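Local coordinates for Iron(III) ABC transporter, periplasmic iron-compound-binding protein (Vibrio cholerae, PDB 5GGY) that probably binds iron-loaded hydroxamate siderophores such as Desferal in the periplasm and hands them to an inner-membrane ABC transporter for iron uptake, at residues R18-N23 with A74-D79; L22-L27 with G39-S44; I81-P86 with V100-N105. All blocks are in the same frame, centred on the assembly; numbering follows the deposited sequence.

Contact 1. Residues R18-N23 with A74-D79; sequences RVVVLN and AALKPD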
ATOM      1  N   ARG A  18       8.327  -0.058  27.229  1.00 25.09           N
ATOM      2  CA  ARG A  18       9.387  -1.059  27.210  1.00 26.99           C
ATOM      3  C   ARG A  18       8.883  -2.303  26.492  1.00 22.70           C
ATOM      4  O   ARG A  18       8.039  -3.031  27.016  1.00 18.57           O
ATOM      5  CB  ARG A  18       9.852  -1.409  28.625  1.00 23.51           C
ATOM      6  CG  ARG A  18      10.416  -0.236  29.407  1.00 23.41           C
ATOM      7  CD  ARG A  18      11.034  -0.686  30.727  1.00 29.05           C
ATOM      8  NE  ARG A  18      12.481  -0.496  30.740  1.00 42.52           N
ATOM      9  CZ  ARG A  18      13.363  -1.452  30.472  1.00 40.63           C
ATOM     10  NH1 ARG A  18      12.950  -2.674  30.174  1.00 43.31           N
ATOM     11  NH2 ARG A  18      14.663  -1.187  30.505  1.00 46.90           N
ATOM     12  N   VAL A  19       9.399  -2.540  25.290  1.00 32.20           N
ATOM     13  CA  VAL A  19       8.917  -3.635  24.459  1.00 27.09           C
ATOM     14  C   VAL A  19       9.896  -4.799  24.408  1.00 28.59           C
ATOM     15  O   VAL A  19      11.073  -4.620  24.094  1.00 35.29           O
ATOM     16  CB  VAL A  19       8.639  -3.164  23.020  1.00 31.54           C
ATOM     17  CG1 VAL A  19       8.170  -4.329  22.152  1.00 17.90           C
ATOM     18  CG2 VAL A  19       7.614  -2.047  23.020  1.00 19.12           C
ATOM     19  N   VAL A  20       9.402  -5.989  24.735  1.00 26.09           N
ATOM     20  CA  VAL A  20      10.142  -7.219  24.491  1.00 26.71           C
ATOM     21  C   VAL A  20       9.543  -7.920  23.278  1.00 14.80           C
ATOM     22  O   VAL A  20       8.354  -8.233  23.254  1.00 14.49           O
ATOM     23  CB  VAL A  20      10.120  -8.165  25.711  1.00 30.82           C
ATOM     24  CG1 VAL A  20      10.538  -9.580  25.309  1.00 15.71           C
ATOM     25  CG2 VAL A  20      11.023  -7.635  26.809  1.00 36.26           C
ATOM     26  N   VAL A  21      10.370  -8.152  22.265  1.00 17.14           N
ATOM     27  CA  VAL A  21       9.918  -8.827  21.056  1.00 19.48           C
ATOM     28  C   VAL A  21      10.442 -10.264  21.035  1.00 21.74           C
ATOM     29  O   VAL A  21      11.541 -10.540  21.521  1.00 26.97           O
ATOM     30  CB  VAL A  21      10.361  -8.053  19.790  1.00 21.88           C
ATOM     31  CG1 VAL A  21      11.243  -8.907  18.892  1.00 36.63           C
ATOM     32  CG2 VAL A  21       9.143  -7.554  19.034  1.00 19.49           C
ATOM     33  N   LEU A  22       9.645 -11.182  20.494  1.00 13.70           N
ATOM     34  CA  LEU A  22       9.994 -12.600  20.535  1.00 29.89           C
ATOM     35  C   LEU A  22      10.207 -13.228  19.161  1.00 30.98           C
ATOM     36  O   LEU A  22      10.511 -14.414  19.063  1.00 28.79           O
ATOM     37  CB  LEU A  22       8.918 -13.387  21.280  1.00 29.57           C
ATOM     38  CG  LEU A  22       8.684 -12.966  22.730  1.00 23.84           C
ATOM     39  CD1 LEU A  22       7.759 -13.952  23.406  1.00 17.73           C
ATOM     40  CD2 LEU A  22      10.000 -12.852  23.482  1.00 14.85           C
ATOM     41  N   ASN A  23      10.046 -12.443  18.103  1.00 15.63           N
ATOM     42  CA  ASN A  23      10.269 -12.956  16.758  1.00 19.67           C
ATOM     43  C   ASN A  23      10.942 -11.921  15.863  1.00 23.46           C
ATOM     44  O   ASN A  23      10.874 -10.721  16.128  1.00 18.30           O
ATOM     45  CB  ASN A  23       8.952 -13.419  16.138  1.00 20.71           C
ATOM     46  CG  ASN A  23       9.042 -14.818  15.566  1.00 28.54           C
ATOM     47  OD1 ASN A  23       9.823 -15.644  16.037  1.00 25.98           O
ATOM     48  ND2 ASN A  23       8.243 -15.092  14.543  1.00 33.28           N
ATOM     49  N   ALA A  74      11.454 -11.234  32.157  1.00 22.98           N
ATOM     50  CA  ALA A  74      10.864 -10.653  33.358  1.00 22.27           C
ATOM     51  C   ALA A  74      11.804  -9.639  34.002  1.00 30.34           C
ATOM     52  O   ALA A  74      11.367  -8.592  34.479  1.00 36.51           O
ATOM     53  CB  ALA A  74      10.504 -11.747  34.353  1.00 19.81           C
ATOM     54  N   ALA A  75      13.096  -9.952  34.000  1.00 33.01           N
ATOM     55  CA  ALA A  75      14.109  -9.076  34.584  1.00 31.66           C
ATOM     56  C   ALA A  75      14.203  -7.744  33.847  1.00 33.25           C
ATOM     57  O   ALA A  75      14.620  -6.737  34.419  1.00 23.68           O
ATOM     58  CB  ALA A  75      15.465  -9.766  34.587  1.00 30.49           C
ATOM     59  N   LEU A  76      13.818  -7.744  32.574  1.00 27.74           N
ATOM     60  CA  LEU A  76      13.852  -6.530  31.767  1.00 31.58           C
ATOM     61  C   LEU A  76      12.661  -5.626  32.069  1.00 25.75           C
ATOM     62  O   LEU A  76      12.645  -4.460  31.673  1.00 34.68           O
ATOM     63  CB  LEU A  76      13.882  -6.875  30.276  1.00 20.17           C
ATOM     64  CG  LEU A  76      15.197  -7.429  29.725  1.00 20.50           C
ATOM     65  CD1 LEU A  76      15.061  -7.786  28.252  1.00 29.58           C
ATOM     66  CD2 LEU A  76      16.317  -6.422  29.930  1.00 29.88           C
ATOM     67  N   LYS A  77      11.674  -6.180  32.769  1.00 23.03           N
ATOM     68  CA  LYS A  77      10.467  -5.453  33.160  1.00 22.88           C
ATOM     69  C   LYS A  77       9.779  -4.737  31.998  1.00 25.59           C
ATOM     70  O   LYS A  77       9.676  -3.509  32.001  1.00 27.47           O
ATOM     71  CB  LYS A  77      10.800  -4.440  34.259  1.00 29.74           C
ATOM     72  CG  LYS A  77      10.857  -5.045  35.648  1.00 37.24           C
ATOM     73  CD  LYS A  77      11.776  -4.253  36.560  1.00 44.15           C
ATOM     74  CE  LYS A  77      11.504  -4.571  38.020  1.00 49.21           C
ATOM     75  NZ  LYS A  77      11.267  -6.023  38.238  1.00 49.35           N
ATOM     76  N   PRO A  78       9.295  -5.499  31.002  1.00 27.81           N
ATOM     77  CA  PRO A  78       8.646  -4.845  29.864  1.00 29.62           C
ATOM     78  C   PRO A  78       7.244  -4.361  30.207  1.00 28.72           C
ATOM     79  O   PRO A  78       6.726  -4.669  31.281  1.00 34.16           O
ATOM     80  CB  PRO A  78       8.594  -5.954  28.815  1.00 20.21           C
ATOM     81  CG  PRO A  78       8.451  -7.199  29.623  1.00 21.80           C
ATOM     82  CD  PRO A  78       9.255  -6.969  30.886  1.00 28.95           C
ATOM     83  N   ASP A  79       6.646  -3.604  29.296  1.00 29.04           N
ATOM     84  CA  ASP A  79       5.265  -3.173  29.437  1.00 27.91           C
ATOM     85  C   ASP A  79       4.376  -4.032  28.542  1.00 23.64           C
ATOM     86  O   ASP A  79       3.231  -4.331  28.881  1.00 30.04           O
ATOM     87  CB  ASP A  79       5.122  -1.691  29.081  1.00 26.68           C
ATOM     88  CG  ASP A  79       6.002  -0.796  29.934  1.00 25.33           C
ATOM     89  OD1 ASP A  79       5.987  -0.953  31.170  1.00 25.76           O
ATOM     90  OD2 ASP A  79       6.714   0.057  29.365  1.00 22.50           O
TER
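Arg18 and Asp79 make a surface contact held by one backbone bond and one carboxylate bond, in the N-terminal lobe of this two-lobed periplasmic binding protein. It lies at the outer end of the parallel sheet that holds strands 19-21, 80-83 and 100-102, where strand 19-21 begins beside the chain leaving helix 70-75 for strand 80-83. The two residues are paired twice. Arg18 N donates to Asp79 OD2 over 2.7 Å with an N-H...O angle of 172°, and Asp79 N returns a bond of equal length to Arg18 O. The carboxylate oxygen is met on its anti side, 32° out of the carboxylate plane. Asp79 can offer it because CG stands beside its own backbone N (chi1 -58°), which turns the acid back toward Arg18. Both polar backbone atoms of Arg18 are thereby occupied by a single residue. The guanidinium does not share in this: Arg18 NE stays 6.0 Å from Asp79 OD2, so any attraction between the charges is at long range. The arginine chain instead runs past the loop, its CD lying 3.4 Å from Lys77 O. The still closer approach of its NH1 to Leu76 O is doubtful in the model.

Inward of this polar pair the contact becomes apolar. Lys77 leaves helical geometry with positive phi, and Pro78 follows it against the strand. Val20 directs its side chain at this turn, where it also touches Ile73 of helix 70-75, while Val19 faces the other side of the sheet and touches Phe127. Of the two valine methyls, CG2 does the work, reaching Leu76 CD1 at 4.3 Å. The tighter packing is with the proline ring, where Val20 CG2 lies 3.6 Å from Pro78 CB and 3.8 Å from Pro78 CG.

Contact 2. Residues L22-L27 with G39-S44; sequences LNWDLL and GAPELS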
ATOM      1  N   LEU A  22       9.645 -11.182  20.494  1.00 13.70           N
ATOM      2  CA  LEU A  22       9.994 -12.600  20.535  1.00 29.89           C
ATOM      3  C   LEU A  22      10.207 -13.228  19.161  1.00 30.98           C
ATOM      4  O   LEU A  22      10.511 -14.414  19.063  1.00 28.79           O
ATOM      5  CB  LEU A  22       8.918 -13.387  21.280  1.00 29.57           C
ATOM      6  CG  LEU A  22       8.684 -12.966  22.730  1.00 23.84           C
ATOM      7  CD1 LEU A  22       7.759 -13.952  23.406  1.00 17.73           C
ATOM      8  CD2 LEU A  22      10.000 -12.852  23.482  1.00 14.85           C
ATOM      9  N   ASN A  23      10.046 -12.443  18.103  1.00 15.63           N
ATOM     10  CA  ASN A  23      10.269 -12.956  16.758  1.00 19.67           C
ATOM     11  C   ASN A  23      10.942 -11.921  15.863  1.00 23.46           C
ATOM     12  O   ASN A  23      10.874 -10.721  16.128  1.00 18.30           O
ATOM     13  CB  ASN A  23       8.952 -13.419  16.138  1.00 20.71           C
ATOM     14  CG  ASN A  23       9.042 -14.818  15.566  1.00 28.54           C
ATOM     15  OD1 ASN A  23       9.823 -15.644  16.037  1.00 25.98           O
ATOM     16  ND2 ASN A  23       8.243 -15.092  14.543  1.00 33.28           N
ATOM     17  N   TRP A  24      11.594 -12.396  14.807  1.00 26.75           N
ATOM     18  CA  TRP A  24      12.372 -11.526  13.931  1.00 25.20           C
ATOM     19  C   TRP A  24      11.506 -10.607  13.075  1.00 26.38           C
ATOM     20  O   TRP A  24      11.896  -9.472  12.795  1.00 17.97           O
ATOM     21  CB  TRP A  24      13.282 -12.363  13.034  1.00 20.56           C
ATOM     22  CG  TRP A  24      14.488 -12.878  13.751  1.00 19.91           C
ATOM     23  CD1 TRP A  24      14.885 -12.556  15.020  1.00 16.82           C
ATOM     24  CD2 TRP A  24      15.459 -13.804  13.250  1.00 19.85           C
ATOM     25  NE1 TRP A  24      16.043 -13.225  15.337  1.00 17.61           N
ATOM     26  CE2 TRP A  24      16.416 -13.998  14.267  1.00 26.17           C
ATOM     27  CE3 TRP A  24      15.614 -14.489  12.042  1.00 21.00           C
ATOM     28  CZ2 TRP A  24      17.511 -14.846  14.112  1.00 29.17           C
ATOM     29  CZ3 TRP A  24      16.701 -15.329  11.890  1.00 26.69           C
ATOM     30  CH2 TRP A  24      17.635 -15.501  12.919  1.00 24.69           C
ATOM     31  N   ASP A  25      10.341 -11.093  12.657  1.00 14.23           N
ATOM     32  CA  ASP A  25       9.437 -10.281  11.850  1.00 18.50           C
ATOM     33  C   ASP A  25       8.927  -9.107  12.678  1.00 23.42           C
ATOM     34  O   ASP A  25       8.919  -7.968  12.217  1.00 19.87           O
ATOM     35  CB  ASP A  25       8.275 -11.123  11.310  1.00 18.95           C
ATOM     36  CG  ASP A  25       7.452 -11.768  12.409  1.00 25.63           C
ATOM     37  OD1 ASP A  25       7.973 -11.926  13.531  1.00 25.26           O
ATOM     38  OD2 ASP A  25       6.281 -12.116  12.147  1.00 18.02           O
ATOM     39  N   LEU A  26       8.527  -9.397  13.912  1.00 30.46           N
ATOM     40  CA  LEU A  26       8.075  -8.375  14.848  1.00 25.56           C
ATOM     41  C   LEU A  26       9.213  -7.446  15.243  1.00 20.54           C
ATOM     42  O   LEU A  26       9.002  -6.253  15.460  1.00 22.57           O
ATOM     43  CB  LEU A  26       7.479  -9.020  16.099  1.00 24.07           C
ATOM     44  CG  LEU A  26       6.171  -9.785  15.902  1.00 30.67           C
ATOM     45  CD1 LEU A  26       5.696 -10.398  17.214  1.00 18.75           C
ATOM     46  CD2 LEU A  26       5.103  -8.872  15.306  1.00 27.69           C
ATOM     47  N   LEU A  27      10.415  -8.003  15.349  1.00 18.04           N
ATOM     48  CA  LEU A  27      11.600  -7.209  15.646  1.00 19.10           C
ATOM     49  C   LEU A  27      11.824  -6.182  14.549  1.00 20.14           C
ATOM     50  O   LEU A  27      12.154  -5.031  14.826  1.00 18.55           O
ATOM     51  CB  LEU A  27      12.833  -8.102  15.796  1.00 13.89           C
ATOM     52  CG  LEU A  27      14.161  -7.384  16.054  1.00 14.57           C
ATOM     53  CD1 LEU A  27      14.058  -6.428  17.235  1.00 14.86           C
ATOM     54  CD2 LEU A  27      15.277  -8.391  16.281  1.00 15.05           C
ATOM     55  N   GLY A  39      14.228  -6.122  24.501  1.00 26.06           N
ATOM     56  CA  GLY A  39      14.504  -7.543  24.381  1.00 25.55           C
ATOM     57  C   GLY A  39      14.106  -8.120  23.035  1.00 27.21           C
ATOM     58  O   GLY A  39      13.005  -7.873  22.538  1.00 15.49           O
ATOM     59  N   ALA A  40      15.013  -8.894  22.445  1.00 22.19           N
ATOM     60  CA  ALA A  40      14.795  -9.501  21.136  1.00 19.00           C
ATOM     61  C   ALA A  40      15.565 -10.817  21.048  1.00 16.41           C
ATOM     62  O   ALA A  40      16.559 -10.997  21.752  1.00 22.33           O
ATOM     63  CB  ALA A  40      15.219  -8.544  20.025  1.00 19.12           C
ATOM     64  N   PRO A  41      15.103 -11.750  20.196  1.00 28.61           N
ATOM     65  CA  PRO A  41      15.725 -13.077  20.148  1.00 28.35           C
ATOM     66  C   PRO A  41      16.829 -13.228  19.098  1.00 29.19           C
ATOM     67  O   PRO A  41      16.764 -12.596  18.042  1.00 25.57           O
ATOM     68  CB  PRO A  41      14.545 -13.984  19.809  1.00 18.01           C
ATOM     69  CG  PRO A  41      13.694 -13.132  18.919  1.00 20.02           C
ATOM     70  CD  PRO A  41      13.868 -11.701  19.391  1.00 27.04           C
ATOM     71  N   GLU A  42      17.825 -14.059  19.410  1.00 31.88           N
ATOM     72  CA  GLU A  42      18.880 -14.465  18.471  1.00 33.99           C
ATOM     73  C   GLU A  42      19.470 -13.318  17.650  1.00 34.82           C
ATOM     74  O   GLU A  42      19.446 -13.343  16.419  1.00 30.74           O
ATOM     75  CB  GLU A  42      18.342 -15.544  17.529  1.00 35.85           C
ATOM     76  CG  GLU A  42      17.839 -16.791  18.244  1.00 38.09           C
ATOM     77  CD  GLU A  42      17.191 -17.786  17.299  1.00 38.85           C
ATOM     78  OE1 GLU A  42      15.957 -17.960  17.378  1.00 40.56           O
ATOM     79  OE2 GLU A  42      17.914 -18.396  16.483  1.00 36.42           O
ATOM     80  N   LEU A  43      20.012 -12.321  18.338  1.00 30.66           N
ATOM     81  CA  LEU A  43      20.497 -11.115  17.679  1.00 26.86           C
ATOM     82  C   LEU A  43      21.709 -11.348  16.778  1.00 27.90           C
ATOM     83  O   LEU A  43      21.830 -10.717  15.726  1.00 27.90           O
ATOM     84  CB  LEU A  43      20.830 -10.047  18.723  1.00 23.03           C
ATOM     85  CG  LEU A  43      19.625  -9.522  19.506  1.00 21.95           C
ATOM     86  CD1 LEU A  43      19.999  -8.296  20.322  1.00 24.59           C
ATOM     87  CD2 LEU A  43      18.478  -9.212  18.564  1.00 22.92           C
ATOM     88  N   SER A  44      22.608 -12.241  17.183  1.00 25.17           N
ATOM     89  CA  SER A  44      23.803 -12.499  16.388  1.00 25.05           C
ATOM     90  C   SER A  44      23.447 -13.279  15.127  1.00 24.83           C
ATOM     91  O   SER A  44      24.118 -13.163  14.107  1.00 30.53           O
ATOM     92  CB  SER A  44      24.850 -13.256  17.205  1.00 25.03           C
ATOM     93  OG  SER A  44      24.351 -14.513  17.629  1.00 37.27           O
TER
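Leu22 meets Pro41 through its backbone: Leu22 O lies 3.4 Å from Pro41 CG, so the proline ring rests on the peptide that leads from strand 19-21 into helix 24-32, while the leucine side chain turns from this segment and touches Ile81. Asn23 continues this surface with its N near the same ring. It occupies the N-cap position without a capping bond from its side chain; Asn23 O accepts from Leu27 N in the first helical turn, and its OD1 is held by Gln87.

Trp24 supplies the polar link. Its NE1 donates to Pro41 O over 2.9 Å, with an N-H...O angle of 154°. The acceptor lies in the indole plane, whereas the donor sits 44° above the carbonyl plane, so the bond is aligned with the ring but not with an oxygen lone pair. With CG beside the backbone N (chi1 -77°), the indole reaches across the turn edge first, and its CZ2 corner lies 3.6 Å from Glu42 CB and 3.4 Å from Glu42 O. One turn along the helix, Leu27 straddles a methyl: CD1 and CD2 are each 3.7 Å from Ala40 CB. Its CD2 is also 4.0 Å from Leu43 CD2, the two leucine chains crossing at about a right angle.

Arg65 joins the two sides, forming a cation-pi pair with Trp24 and a salt bridge with Glu42, while Trp256, which follows a strand of the other lobe, meets the indole edge-to-face. The indole N-H bond helps to set the ring's rotation, together with the groups packed round it, and the nearby Glu42 carboxylate probably offsets the arginine's charge, consistent with an aromatic and charged cluster at the interlobe cleft where siderophores bind in this family.

Contact 3. Residues I81-P86 with V100-N105; sequences ILAAGP and VVYLPN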
ATOM      1  N   ILE A  81       4.710  -7.533  25.642  1.00 25.13           N
ATOM      2  CA  ILE A  81       5.482  -8.575  24.984  1.00 22.21           C
ATOM      3  C   ILE A  81       4.839  -8.909  23.644  1.00 29.42           C
ATOM      4  O   ILE A  81       3.658  -9.244  23.583  1.00 38.23           O
ATOM      5  CB  ILE A  81       5.581  -9.850  25.844  1.00 19.19           C
ATOM      6  CG1 ILE A  81       6.274  -9.547  27.176  1.00 20.99           C
ATOM      7  CG2 ILE A  81       6.327 -10.941  25.086  1.00 15.80           C
ATOM      8  CD1 ILE A  81       6.330 -10.730  28.123  1.00 19.47           C
ATOM      9  N   LEU A  82       5.612  -8.805  22.568  1.00 22.77           N
ATOM     10  CA  LEU A  82       5.085  -9.082  21.237  1.00 22.46           C
ATOM     11  C   LEU A  82       5.445 -10.499  20.804  1.00 21.12           C
ATOM     12  O   LEU A  82       6.620 -10.857  20.728  1.00 21.10           O
ATOM     13  CB  LEU A  82       5.607  -8.059  20.225  1.00 11.32           C
ATOM     14  CG  LEU A  82       5.459  -6.581  20.611  1.00 15.30           C
ATOM     15  CD1 LEU A  82       5.780  -5.687  19.427  1.00 11.63           C
ATOM     16  CD2 LEU A  82       4.075  -6.273  21.160  1.00 11.95           C
ATOM     17  N   ALA A  83       4.423 -11.305  20.532  1.00 25.89           N
ATOM     18  CA  ALA A  83       4.627 -12.704  20.174  1.00 27.93           C
ATOM     19  C   ALA A  83       4.004 -13.048  18.822  1.00 21.93           C
ATOM     20  O   ALA A  83       3.034 -12.427  18.395  1.00 24.57           O
ATOM     21  CB  ALA A  83       4.062 -13.607  21.258  1.00 14.66           C
ATOM     22  N   ALA A  84       4.573 -14.045  18.153  1.00 21.68           N
ATOM     23  CA  ALA A  84       4.063 -14.491  16.861  1.00 22.11           C
ATOM     24  C   ALA A  84       3.663 -15.959  16.908  1.00 24.91           C
ATOM     25  O   ALA A  84       3.552 -16.547  17.986  1.00 30.87           O
ATOM     26  CB  ALA A  84       5.099 -14.263  15.768  1.00 19.93           C
ATOM     27  N   GLY A  85       3.446 -16.536  15.728  1.00 17.67           N
ATOM     28  CA  GLY A  85       3.076 -17.935  15.587  1.00 22.43           C
ATOM     29  C   GLY A  85       3.894 -18.955  16.364  1.00 23.81           C
ATOM     30  O   GLY A  85       3.321 -19.787  17.067  1.00 23.96           O
ATOM     31  N   PRO A  86       5.232 -18.913  16.238  1.00 26.56           N
ATOM     32  CA  PRO A  86       6.073 -19.885  16.951  1.00 22.79           C
ATOM     33  C   PRO A  86       6.025 -19.776  18.477  1.00 17.28           C
ATOM     34  O   PRO A  86       6.525 -20.673  19.154  1.00 27.97           O
ATOM     35  CB  PRO A  86       7.485 -19.561  16.445  1.00 17.07           C
ATOM     36  CG  PRO A  86       7.278 -18.903  15.138  1.00 31.72           C
ATOM     37  CD  PRO A  86       6.021 -18.107  15.290  1.00 28.36           C
ATOM     38  N   VAL A 100       0.466  -9.344  26.576  1.00 21.05           N
ATOM     39  CA  VAL A 100       1.006  -9.903  25.341  1.00 24.60           C
ATOM     40  C   VAL A 100       0.188  -9.520  24.115  1.00 18.67           C
ATOM     41  O   VAL A 100      -1.028  -9.718  24.078  1.00 16.05           O
ATOM     42  CB  VAL A 100       1.086 -11.444  25.412  1.00 23.45           C
ATOM     43  CG1 VAL A 100       1.619 -12.008  24.102  1.00 15.28           C
ATOM     44  CG2 VAL A 100       1.957 -11.879  26.574  1.00 16.03           C
ATOM     45  N   VAL A 101       0.865  -8.974  23.110  1.00 17.80           N
ATOM     46  CA  VAL A 101       0.234  -8.696  21.829  1.00 25.27           C
ATOM     47  C   VAL A 101       0.613  -9.791  20.836  1.00 22.22           C
ATOM     48  O   VAL A 101       1.770  -9.904  20.434  1.00 20.77           O
ATOM     49  CB  VAL A 101       0.642  -7.319  21.282  1.00 22.06           C
ATOM     50  CG1 VAL A 101      -0.153  -6.993  20.031  1.00 14.67           C
ATOM     51  CG2 VAL A 101       0.439  -6.247  22.343  1.00 15.07           C
ATOM     52  N   TYR A 102      -0.370 -10.599  20.455  1.00 21.21           N
ATOM     53  CA  TYR A 102      -0.129 -11.766  19.618  1.00 20.49           C
ATOM     54  C   TYR A 102      -0.524 -11.509  18.167  1.00 24.78           C
ATOM     55  O   TYR A 102      -1.708 -11.468  17.832  1.00 29.74           O
ATOM     56  CB  TYR A 102      -0.889 -12.971  20.181  1.00 16.95           C
ATOM     57  CG  TYR A 102      -0.829 -14.227  19.338  1.00 17.14           C
ATOM     58  CD1 TYR A 102      -1.983 -14.765  18.784  1.00 21.81           C
ATOM     59  CD2 TYR A 102       0.375 -14.881  19.104  1.00 32.28           C
ATOM     60  CE1 TYR A 102      -1.940 -15.916  18.019  1.00 28.65           C
ATOM     61  CE2 TYR A 102       0.427 -16.028  18.341  1.00 30.44           C
ATOM     62  CZ  TYR A 102      -0.731 -16.541  17.800  1.00 29.81           C
ATOM     63  OH  TYR A 102      -0.678 -17.685  17.039  1.00 33.16           O
ATOM     64  N   LEU A 103       0.481 -11.333  17.314  1.00 18.45           N
ATOM     65  CA  LEU A 103       0.253 -11.076  15.895  1.00 23.44           C
ATOM     66  C   LEU A 103       0.861 -12.179  15.036  1.00 19.97           C
ATOM     67  O   LEU A 103       2.008 -12.070  14.600  1.00 24.91           O
ATOM     68  CB  LEU A 103       0.838  -9.723  15.480  1.00 21.07           C
ATOM     69  CG  LEU A 103       0.665  -8.536  16.428  1.00 16.58           C
ATOM     70  CD1 LEU A 103       1.891  -8.375  17.321  1.00 17.01           C
ATOM     71  CD2 LEU A 103       0.388  -7.258  15.653  1.00 15.26           C
ATOM     72  N   PRO A 104       0.090 -13.246  14.785  1.00 19.30           N
ATOM     73  CA  PRO A 104       0.580 -14.391  14.013  1.00 22.89           C
ATOM     74  C   PRO A 104       0.569 -14.151  12.504  1.00 25.50           C
ATOM     75  O   PRO A 104      -0.203 -13.335  12.003  1.00 15.06           O
ATOM     76  CB  PRO A 104      -0.399 -15.504  14.392  1.00 15.47           C
ATOM     77  CG  PRO A 104      -1.673 -14.784  14.655  1.00 15.81           C
ATOM     78  CD  PRO A 104      -1.276 -13.471  15.290  1.00 15.17           C
ATOM     79  N   ASN A 105       1.430 -14.871  11.795  1.00 26.85           N
ATOM     80  CA  ASN A 105       1.519 -14.771  10.345  1.00 21.18           C
ATOM     81  C   ASN A 105       2.057 -16.071   9.747  1.00 24.28           C
ATOM     82  O   ASN A 105       2.385 -17.009  10.476  1.00 15.87           O
ATOM     83  CB  ASN A 105       2.411 -13.592   9.948  1.00 14.68           C
ATOM     84  CG  ASN A 105       2.202 -13.154   8.507  1.00 30.57           C
ATOM     85  OD1 ASN A 105       1.536 -13.837   7.729  1.00 25.67           O
ATOM     86  ND2 ASN A 105       2.782 -12.015   8.142  1.00 22.79           N
TER
HETATM   87  O   HOH W   1       4.018 -16.227  12.902  1.00 18.76           O
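Tyr102 lies across the end of the strand facing it, on the sheet side shared by Ile81, Ala83 and Val100. From CB, with CG anti to the backbone N (chi1 175°), the chain turns toward residues 83-85. CD2 comes first, 3.7 Å from Ala83 O and more distantly touching Ala83 CB. CE2 then meets Ala84 O at 3.2 Å, the oxygen lying at the ring edge and in its plane. At the tip, OH is 4.0 Å from Gly85 CA. Pro104 CD sits 3.7 Å above one face of the ring, displaced from the ring centre.

The backbones beneath are paired in parallel: the short strand axes approach to 4.7 Å at 23°. Ile81 O accepts from Val101 N, Ala83 N donates to Val101 O, and Ala83 O accepts from Leu103 N at 3.0 Å. On the other face, Leu82 CD2 packs 3.6 Å from Val101 CB. Beyond the strands, one water accepts from both Gly85 N and Asn105 N, bridging the diverging chains. Parallel neighbours joined through helix 91-95, whose Leu91 touches Ala83, Val100 and Tyr102, form a classic beta-alpha-beta crossover.

Overall arrangement
From the N terminus, strand 19-21 runs straight into helix 24-32, so contacts 1 and 2 start from one piece of chain and share Leu22 and Asn23. Contact 2 closes the short loop of 11 residues between 22-27 and 39-44. It nests within the 50-residue excursion that contact 1 closes when 74-79 returns to the strand. Contact 3 follows in series, with 13 residues between its segments. The three meet at the first strand: strand 39-40 lies alongside it, Val21 N probably bonding to Gly39 O, and Val20 O probably bonds to Leu82 N. Together they join strands 19-21, 80-83 and 100-102 to strand 39-40, helix 24-32 and the turn after helix 70-75.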